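Local coordinates for uncharacterized protein (Bacteroides thetaiotaomicron, PDB 3KZT), which is of unknown function but carries a DUF3828 domain and is probably made as a lipoprotein precursor, at residues 105-110 with 121-126; 67-72 with 137-142; 25-30 with 132-137. All coordinates share one frame; numbering follows the deposited sequence. Where two conformers were deposited one is given.

In the fold
The chain runs from three helices into a four-stranded antiparallel sheet in the order 96-101, 104-111, 119-130, 133-139. Contact 1 (105-110 with 121-126) pairs the two central strands, and its centre lies about 7 Å from the centre of the chain. Contacts 2 and 3 both use strand 133-139 at one border of the sheet: contact 3 brings in helix 13-41, contact 2 helix 63-75, with their centres about 17 Å apart and each about 14 Å from that of contact 1. The segments of contacts 2 and 3 alternate in sequence and share D137, whose salt bridge to R126 leads back to contact 1. The last strand thus ties both helices to the sheet.

Contact 1. Residues 105-110 with 121-126; sequences YEVNYT and VSIPVR. With EDO (1,2-ethanediol), chain C; SO4 (sulfate ion), chain E.
With CG of Y109 wedged between its own backbone N and carbonyl carbon (chi1 86°), the ring is swung across to V121 on the neighbouring strand; CG1 of V121, anti to its backbone N, reaches ring atom CE1 of Y109 at 3.6 Å. CB of V121 stands over the ring face in a CH-pi contact, while CD1 of I123 lies at the ring edge. The two segments form the antiparallel beta hairpin of strands 104-111 and 119-130. Y105-V125, V107-I123 and Y109-V121 are its hydrogen-bonded pairs, each closed by two backbone bonds; the straightest runs from V107 N to I123 O (2.8 Å, 177°). Y105, V107 and V125 share the face with Y109, and Y105 and V107 pack there against helix 13-41. CG2 of V107 meets CG2 of V125 at 4.0 Å. The phenol oxygen of Y109 is bound by I82 O, and that of Y105 bonds to an ethanediol, probably left from the crystallisation liquor.

E106, N108, S122 and P124 occupy the other, partly exposed face. There ND2 of N108 gives a bond lying in its amide plane to the anti lone pair of E106 OE2, at 2.9 Å.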
# COMPACT_ATOMS: atom_id res chain seq x y z
N TYR A 105 17.25 2.69 -11.67
CA TYR A 105 16.92 2.89 -10.26
C TYR A 105 16.95 1.51 -9.63
O TYR A 105 16.88 0.51 -10.35
CB TYR A 105 15.52 3.55 -10.13
CG TYR A 105 15.49 4.94 -10.73
CD1 TYR A 105 15.35 5.13 -12.11
CD2 TYR A 105 15.62 6.08 -9.93
CE1 TYR A 105 15.35 6.40 -12.67
CE2 TYR A 105 15.62 7.36 -10.48
CZ TYR A 105 15.48 7.51 -11.85
OH TYR A 105 15.50 8.75 -12.40
N GLU A 106 17.08 1.45 -8.31
CA GLU A 106 17.14 0.19 -7.57
C GLU A 106 15.98 0.17 -6.59
O GLU A 106 15.84 1.09 -5.80
CB GLU A 106 18.48 0.10 -6.81
CG GLU A 106 18.65 -1.16 -5.95
CD GLU A 106 20.01 -1.22 -5.30
OE1 GLU A 106 20.96 -1.71 -5.96
OE2 GLU A 106 20.13 -0.81 -4.13
N VAL A 107 15.15 -0.89 -6.65
CA VAL A 107 14.02 -1.09 -5.72
C VAL A 107 14.48 -2.08 -4.65
O VAL A 107 14.71 -3.26 -4.95
CB VAL A 107 12.78 -1.66 -6.45
CG1 VAL A 107 11.68 -2.02 -5.44
CG2 VAL A 107 12.26 -0.64 -7.47
N ASN A 108 14.61 -1.59 -3.41
CA ASN A 108 15.06 -2.40 -2.26
C ASN A 108 13.92 -2.66 -1.29
O ASN A 108 13.15 -1.74 -0.99
CB ASN A 108 16.17 -1.67 -1.51
CG ASN A 108 17.40 -1.48 -2.36
OD1 ASN A 108 18.06 -2.45 -2.72
ND2 ASN A 108 17.72 -0.22 -2.70
N TYR A 109 13.80 -3.91 -0.82
CA TYR A 109 12.85 -4.29 0.24
C TYR A 109 13.30 -5.63 0.87
O TYR A 109 13.94 -6.44 0.22
CB TYR A 109 11.39 -4.38 -0.27
CG TYR A 109 10.97 -5.71 -0.88
CD1 TYR A 109 11.18 -5.98 -2.23
CD2 TYR A 109 10.34 -6.71 -0.10
CE1 TYR A 109 10.79 -7.21 -2.79
CE2 TYR A 109 9.96 -7.92 -0.64
CZ TYR A 109 10.18 -8.17 -1.98
OH TYR A 109 9.80 -9.37 -2.51
N THR A 110 12.95 -5.83 2.14
CA THR A 110 13.29 -7.04 2.87
C THR A 110 12.08 -7.99 2.84
O THR A 110 10.99 -7.64 3.32
CB THR A 110 13.64 -6.70 4.32
OG1 THR A 110 14.70 -5.74 4.32
CG2 THR A 110 14.09 -7.95 5.07
N VAL A 121 16.06 -8.06 -0.89
CA VAL A 121 15.74 -8.08 -2.34
C VAL A 121 16.15 -6.72 -2.93
O VAL A 121 15.93 -5.69 -2.29
CB VAL A 121 14.25 -8.35 -2.58
CG1 VAL A 121 13.94 -8.41 -4.07
CG2 VAL A 121 13.84 -9.68 -1.92
N SER A 122 16.77 -6.77 -4.13
CA SER A 122 17.27 -5.58 -4.83
C SER A 122 17.08 -5.74 -6.35
O SER A 122 17.88 -6.41 -7.01
CB SER A 122 18.75 -5.37 -4.48
OG SER A 122 19.28 -4.27 -5.16
N ILE A 123 16.01 -5.12 -6.89
CA ILE A 123 15.67 -5.17 -8.32
C ILE A 123 16.10 -3.86 -9.04
O ILE A 123 15.56 -2.78 -8.72
CB ILE A 123 14.11 -5.35 -8.56
CG1 ILE A 123 13.54 -6.56 -7.78
CG2 ILE A 123 13.80 -5.51 -10.06
CD1 ILE A 123 12.92 -6.18 -6.43
N PRO A 124 17.09 -3.94 -9.99
CA PRO A 124 17.33 -2.76 -10.81
C PRO A 124 16.16 -2.59 -11.79
O PRO A 124 15.75 -3.59 -12.42
CB PRO A 124 18.63 -3.09 -11.56
CG PRO A 124 19.16 -4.35 -10.92
CD PRO A 124 18.00 -5.04 -10.35
N VAL A 125 15.60 -1.37 -11.88
CA VAL A 125 14.51 -1.05 -12.81
C VAL A 125 14.87 0.23 -13.60
O VAL A 125 15.46 1.16 -13.04
CB VAL A 125 13.13 -0.91 -12.09
CG1 VAL A 125 12.85 -2.14 -11.22
CG2 VAL A 125 13.03 0.38 -11.26
N ARG A 126 14.53 0.23 -14.90
CA ARG A 126 14.80 1.35 -15.80
C ARG A 126 13.49 2.09 -16.12
O ARG A 126 12.47 1.44 -16.35
CB ARG A 126 15.46 0.87 -17.08
CG ARG A 126 16.26 1.96 -17.77
CD ARG A 126 16.89 1.47 -19.06
NE ARG A 126 15.98 1.49 -20.20
CZ ARG A 126 16.28 1.04 -21.43
NH1 ARG A 126 17.49 0.48 -21.71
NH2 ARG A 126 15.36 1.12 -22.41
C1 EDO C . 13.62 9.79 -16.53
O1 EDO C . 14.33 9.95 -17.76
C2 EDO C . 14.15 8.57 -15.77
O2 EDO C . 15.44 8.84 -15.22
S SO4 E . 21.12 1.37 -20.63
O1 SO4 E . 20.77 2.06 -21.87
O2 SO4 E . 21.13 2.33 -19.52
O3 SO4 E . 22.45 0.79 -20.77
O4 SO4 E . 20.14 0.31 -20.38

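Contact 2. Residues 67-72 with 137-142; sequences EKVDRL and DDITPE
The ammonium group of K68 is gripped by three oxygens at the end of strand 133-139. NZ of K68 forms a salt bridge with OD1 of D138 at 2.8 Å, meeting the carboxylate on its syn side and only 15° out of plane. A second bond, from K68 NZ to the carbonyl oxygen of I139, is equally short at 2.8 Å, the nitrogen tilted modestly from the carbonyl plane. The third is longer, K68 NZ to T140 O at 3.2 Å, and the nitrogen stands above that carbonyl plane.

An extended lysine chain makes this reach possible: CG is anti to the backbone N (chi1 171°) and the chain is extended beyond CG, which carries NZ from the helix to the strand end. E142 comes from the opposite direction and lays its CG 3.5 Å from K68 NZ. Its carboxylate is turned to R71, where, in the conformer of R71 described, a single pair, OE1 of E142 and NH2 of R71, makes a salt bridge of 2.8 Å. With D138 and E142 both near, the positive charge of K68 is probably stabilised.

Beneath the polar cluster, CG2 of V69 touches CD1 of I139 at 4.3 Å, and P80 packs on both residues. Farther out, T140 OG1 is bound by R83, while the backbones of D137 and D138 both bond to R126. D137 and D138 facing that one residue make a classic beta bulge in the edge strand of the antiparallel sheet, and helix 63-75 is fastened at the second bulge residue, D138, and just beyond it.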
# COMPACT_ATOMS: atom_id res chain seq x y z
N GLU A 67 5.99 -8.24 -21.64
CA GLU A 67 6.40 -9.45 -22.39
C GLU A 67 7.66 -10.09 -21.78
O GLU A 67 7.73 -11.31 -21.69
CB GLU A 67 6.64 -9.13 -23.87
CG GLU A 67 5.34 -8.89 -24.67
CD GLU A 67 5.58 -8.61 -26.17
OE1 GLU A 67 6.66 -8.07 -26.53
OE2 GLU A 67 4.68 -8.92 -26.98
N LYS A 68 8.64 -9.27 -21.40
CA LYS A 68 9.86 -9.76 -20.69
C LYS A 68 9.51 -10.38 -19.30
O LYS A 68 10.17 -11.34 -18.88
CB LYS A 68 10.92 -8.63 -20.55
CG LYS A 68 12.13 -8.98 -19.64
CD LYS A 68 13.27 -7.99 -19.75
CE LYS A 68 14.40 -8.39 -18.78
NZ LYS A 68 15.58 -7.48 -18.77
N VAL A 69 8.50 -9.83 -18.61
CA VAL A 69 8.03 -10.38 -17.33
C VAL A 69 7.39 -11.76 -17.53
O VAL A 69 7.59 -12.65 -16.70
CB VAL A 69 7.07 -9.39 -16.58
CG1 VAL A 69 6.43 -10.05 -15.35
CG2 VAL A 69 7.84 -8.14 -16.16
N ASP A 70 6.65 -11.95 -18.64
CA ASP A 70 6.09 -13.27 -19.00
C ASP A 70 7.19 -14.30 -19.26
O ASP A 70 7.05 -15.45 -18.82
CB ASP A 70 5.16 -13.18 -20.23
CG ASP A 70 3.87 -12.44 -19.94
OD1 ASP A 70 3.61 -12.06 -18.78
OD2 ASP A 70 3.10 -12.23 -20.90
N ARG A 71 8.26 -13.90 -19.98
CA ARG A 71 9.44 -14.78 -20.23
C ARG A 71 10.09 -15.20 -18.91
O ARG A 71 10.41 -16.37 -18.72
CB ARG A 71 10.52 -14.08 -21.09
CG ARG A 71 10.24 -14.01 -22.56
CD ARG A 71 11.53 -13.68 -23.33
NE ARG A 71 12.28 -12.57 -22.74
CZ ARG A 71 13.35 -12.72 -21.96
NH1 ARG A 71 13.80 -13.94 -21.67
NH2 ARG A 71 13.97 -11.67 -21.46
N LEU A 72 10.28 -14.22 -18.02
CA LEU A 72 10.88 -14.49 -16.69
C LEU A 72 9.95 -15.33 -15.77
O LEU A 72 10.45 -16.16 -15.01
CB LEU A 72 11.31 -13.19 -16.01
CG LEU A 72 12.48 -12.44 -16.68
CD1 LEU A 72 12.58 -11.03 -16.16
CD2 LEU A 72 13.79 -13.17 -16.50
N ASP A 137 10.43 0.66 -18.18
CA ASP A 137 10.62 -0.02 -19.50
C ASP A 137 11.59 -1.23 -19.48
O ASP A 137 11.73 -1.89 -20.50
CB ASP A 137 10.99 0.98 -20.61
CG ASP A 137 12.36 1.62 -20.43
OD1 ASP A 137 12.95 1.58 -19.33
OD2 ASP A 137 12.85 2.20 -21.42
N ASP A 138 12.24 -1.49 -18.34
CA ASP A 138 13.08 -2.68 -18.18
C ASP A 138 13.35 -3.00 -16.69
O ASP A 138 13.34 -2.09 -15.85
CB ASP A 138 14.43 -2.50 -18.92
CG ASP A 138 15.17 -3.83 -19.15
OD1 ASP A 138 14.55 -4.91 -19.12
OD2 ASP A 138 16.39 -3.78 -19.38
N ILE A 139 13.54 -4.29 -16.38
CA ILE A 139 13.99 -4.75 -15.03
C ILE A 139 15.01 -5.87 -15.20
O ILE A 139 14.96 -6.56 -16.21
CB ILE A 139 12.81 -5.26 -14.10
CG1 ILE A 139 12.17 -6.59 -14.60
CG2 ILE A 139 11.76 -4.19 -13.94
CD1 ILE A 139 11.12 -7.15 -13.64
N THR A 140 15.92 -6.02 -14.22
CA THR A 140 16.89 -7.17 -14.15
C THR A 140 17.64 -7.34 -15.51
O THR A 140 17.36 -8.30 -16.25
CB THR A 140 16.14 -8.45 -13.73
OG1 THR A 140 15.39 -8.16 -12.54
CG2 THR A 140 17.11 -9.63 -13.46
N PRO A 141 18.55 -6.37 -15.85
CA PRO A 141 19.21 -6.22 -17.18
C PRO A 141 19.55 -7.51 -17.98
O PRO A 141 20.10 -8.47 -17.41
CB PRO A 141 20.49 -5.46 -16.84
CG PRO A 141 20.17 -4.66 -15.65
CD PRO A 141 19.01 -5.31 -14.92
N GLU A 142 19.20 -7.50 -19.29
CA GLU A 142 19.48 -8.61 -20.24
C GLU A 142 20.43 -8.10 -21.33
O GLU A 142 21.13 -8.88 -21.99
CB GLU A 142 18.17 -9.16 -20.88
CG GLU A 142 17.30 -8.11 -21.71
CD GLU A 142 16.06 -8.73 -22.41
OE1 GLU A 142 15.93 -9.97 -22.44
OE2 GLU A 142 15.23 -7.95 -22.94

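Contact 3. Residues 25-30 with 132-137; sequences QEAIGM and GQYLID
M30, a selenomethionine, fills the tight part of this contact, folding its side chain against Y134, the backbone N of L135 and the side chain of I136. Its CG is anti to the backbone N, which sends the chain toward the strand, and bends at chi2 and chi3 then turn the methyl group across the strand, between Y134 and I136. CE of M30 thereby lies 3.7 Å from CB of Y134, and also 3.9 Å from CG1 of I136. CG of M30 approaches the carbonyl oxygen of Y134 at 3.5 Å, and its selenium rests near both that oxygen and the isoleucine. V127 of the adjacent strand also touches M30, and F34, farther along the same helix, packs on I136; M30 and I136 are both buried here.

Here helix 13-41 crosses strand 133-139, a border strand of the four-stranded antiparallel sheet, at an angle of -66° with 8.5 Å between the segment axes. The long N-terminal helix thus lies over one face of the sheet, and A27, which also packs on Y105 of an inner strand, comes close to Y134: CA of A27 lies over one face of the tyrosine ring, and CB of A27 is 4.4 Å from ring atom CD1.

Toward the start of the helix segment the contact turns polar and more open. E26 and Y134 are both partly exposed here, and the tyrosine extends its ring past E26, whose CB comes within 3.6 Å of ring atom CE2 of Y134. The hydroxyl of Y134 donates a 2.7 Å hydrogen bond to OE1 of E26, arriving on the anti side of the carboxylate and 22° out of its plane. Carboxylate and ring are turned steeply against each other, their planes 71° apart. The second oxygen, OE2 of E26, is held by a salt bridge to R22 one helical turn earlier.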
# COMPACT_ATOMS: atom_id res chain seq x y z
N GLN A 25 13.65 12.25 -8.32
CA GLN A 25 12.61 12.12 -7.28
C GLN A 25 11.23 11.87 -7.85
O GLN A 25 10.45 11.13 -7.24
CB GLN A 25 12.57 13.33 -6.33
CG GLN A 25 13.79 13.48 -5.40
CD GLN A 25 13.98 12.31 -4.42
OE1 GLN A 25 13.07 11.52 -4.16
NE2 GLN A 25 15.19 12.21 -3.89
N GLU A 26 10.92 12.48 -9.01
CA GLU A 26 9.67 12.21 -9.74
C GLU A 26 9.61 10.74 -10.19
O GLU A 26 8.59 10.10 -10.04
CB GLU A 26 9.51 13.13 -10.97
CG GLU A 26 9.28 14.60 -10.61
CD GLU A 26 9.24 15.54 -11.82
OE1 GLU A 26 9.23 15.08 -12.99
OE2 GLU A 26 9.21 16.75 -11.58
N ALA A 27 10.73 10.24 -10.74
CA ALA A 27 10.85 8.83 -11.19
C ALA A 27 10.71 7.88 -10.01
O ALA A 27 9.97 6.91 -10.08
CB ALA A 27 12.19 8.60 -11.92
N ILE A 28 11.43 8.18 -8.92
CA ILE A 28 11.33 7.43 -7.66
C ILE A 28 9.85 7.35 -7.16
O ILE A 28 9.36 6.27 -6.87
CB ILE A 28 12.33 7.99 -6.58
CG1 ILE A 28 13.76 7.55 -6.94
CG2 ILE A 28 11.99 7.49 -5.17
CD1 ILE A 28 14.84 8.23 -6.15
N GLY A 29 9.15 8.50 -7.15
CA GLY A 29 7.72 8.60 -6.78
C GLY A 29 6.81 7.66 -7.57
O GLY A 29 5.94 7.01 -7.00
N MSE A 30 7.00 7.60 -8.88
CA MSE A 30 6.24 6.67 -9.75
C MSE A 30 6.54 5.19 -9.42
O MSE A 30 5.62 4.39 -9.33
CB MSE A 30 6.56 6.92 -11.23
CG MSE A 30 5.86 5.93 -12.21
SE MSE A 30 6.80 4.23 -12.49
CE MSE A 30 8.43 4.98 -13.29
N GLY A 132 5.42 13.30 -20.52
CA GLY A 132 5.22 13.66 -19.11
C GLY A 132 4.93 12.51 -18.15
O GLY A 132 5.07 12.71 -16.94
N GLN A 133 4.53 11.33 -18.66
CA GLN A 133 4.24 10.14 -17.83
C GLN A 133 5.48 9.26 -17.69
O GLN A 133 6.09 8.92 -18.70
CB GLN A 133 3.14 9.28 -18.47
CG GLN A 133 1.77 9.94 -18.54
CD GLN A 133 1.13 10.06 -17.19
OE1 GLN A 133 1.02 11.17 -16.65
NE2 GLN A 133 0.74 8.92 -16.60
N TYR A 134 5.82 8.89 -16.45
CA TYR A 134 6.93 7.98 -16.17
C TYR A 134 6.44 6.52 -16.20
O TYR A 134 5.38 6.22 -15.67
CB TYR A 134 7.57 8.28 -14.82
CG TYR A 134 8.26 9.62 -14.77
CD1 TYR A 134 9.56 9.76 -15.24
CD2 TYR A 134 7.62 10.75 -14.24
CE1 TYR A 134 10.22 10.98 -15.19
CE2 TYR A 134 8.28 11.98 -14.19
CZ TYR A 134 9.58 12.08 -14.67
OH TYR A 134 10.26 13.26 -14.63
N LEU A 135 7.21 5.65 -16.85
CA LEU A 135 6.89 4.22 -16.99
C LEU A 135 8.16 3.43 -16.82
O LEU A 135 9.23 3.92 -17.16
CB LEU A 135 6.30 3.94 -18.37
CG LEU A 135 4.96 4.59 -18.73
CD1 LEU A 135 4.66 4.40 -20.20
CD2 LEU A 135 3.86 4.01 -17.88
N ILE A 136 8.05 2.20 -16.29
CA ILE A 136 9.20 1.32 -16.15
C ILE A 136 9.29 0.56 -17.48
O ILE A 136 8.32 -0.07 -17.88
CB ILE A 136 9.05 0.34 -14.95
CG1 ILE A 136 8.95 1.11 -13.62
CG2 ILE A 136 10.22 -0.58 -14.89
CD1 ILE A 136 8.63 0.26 -12.42
N ASP A 137 10.43 0.66 -18.18
CA ASP A 137 10.62 -0.02 -19.50
C ASP A 137 11.59 -1.23 -19.48
O ASP A 137 11.73 -1.89 -20.50
CB ASP A 137 10.99 0.98 -20.61
CG ASP A 137 12.36 1.62 -20.43
OD1 ASP A 137 12.95 1.58 -19.33
OD2 ASP A 137 12.85 2.20 -21.42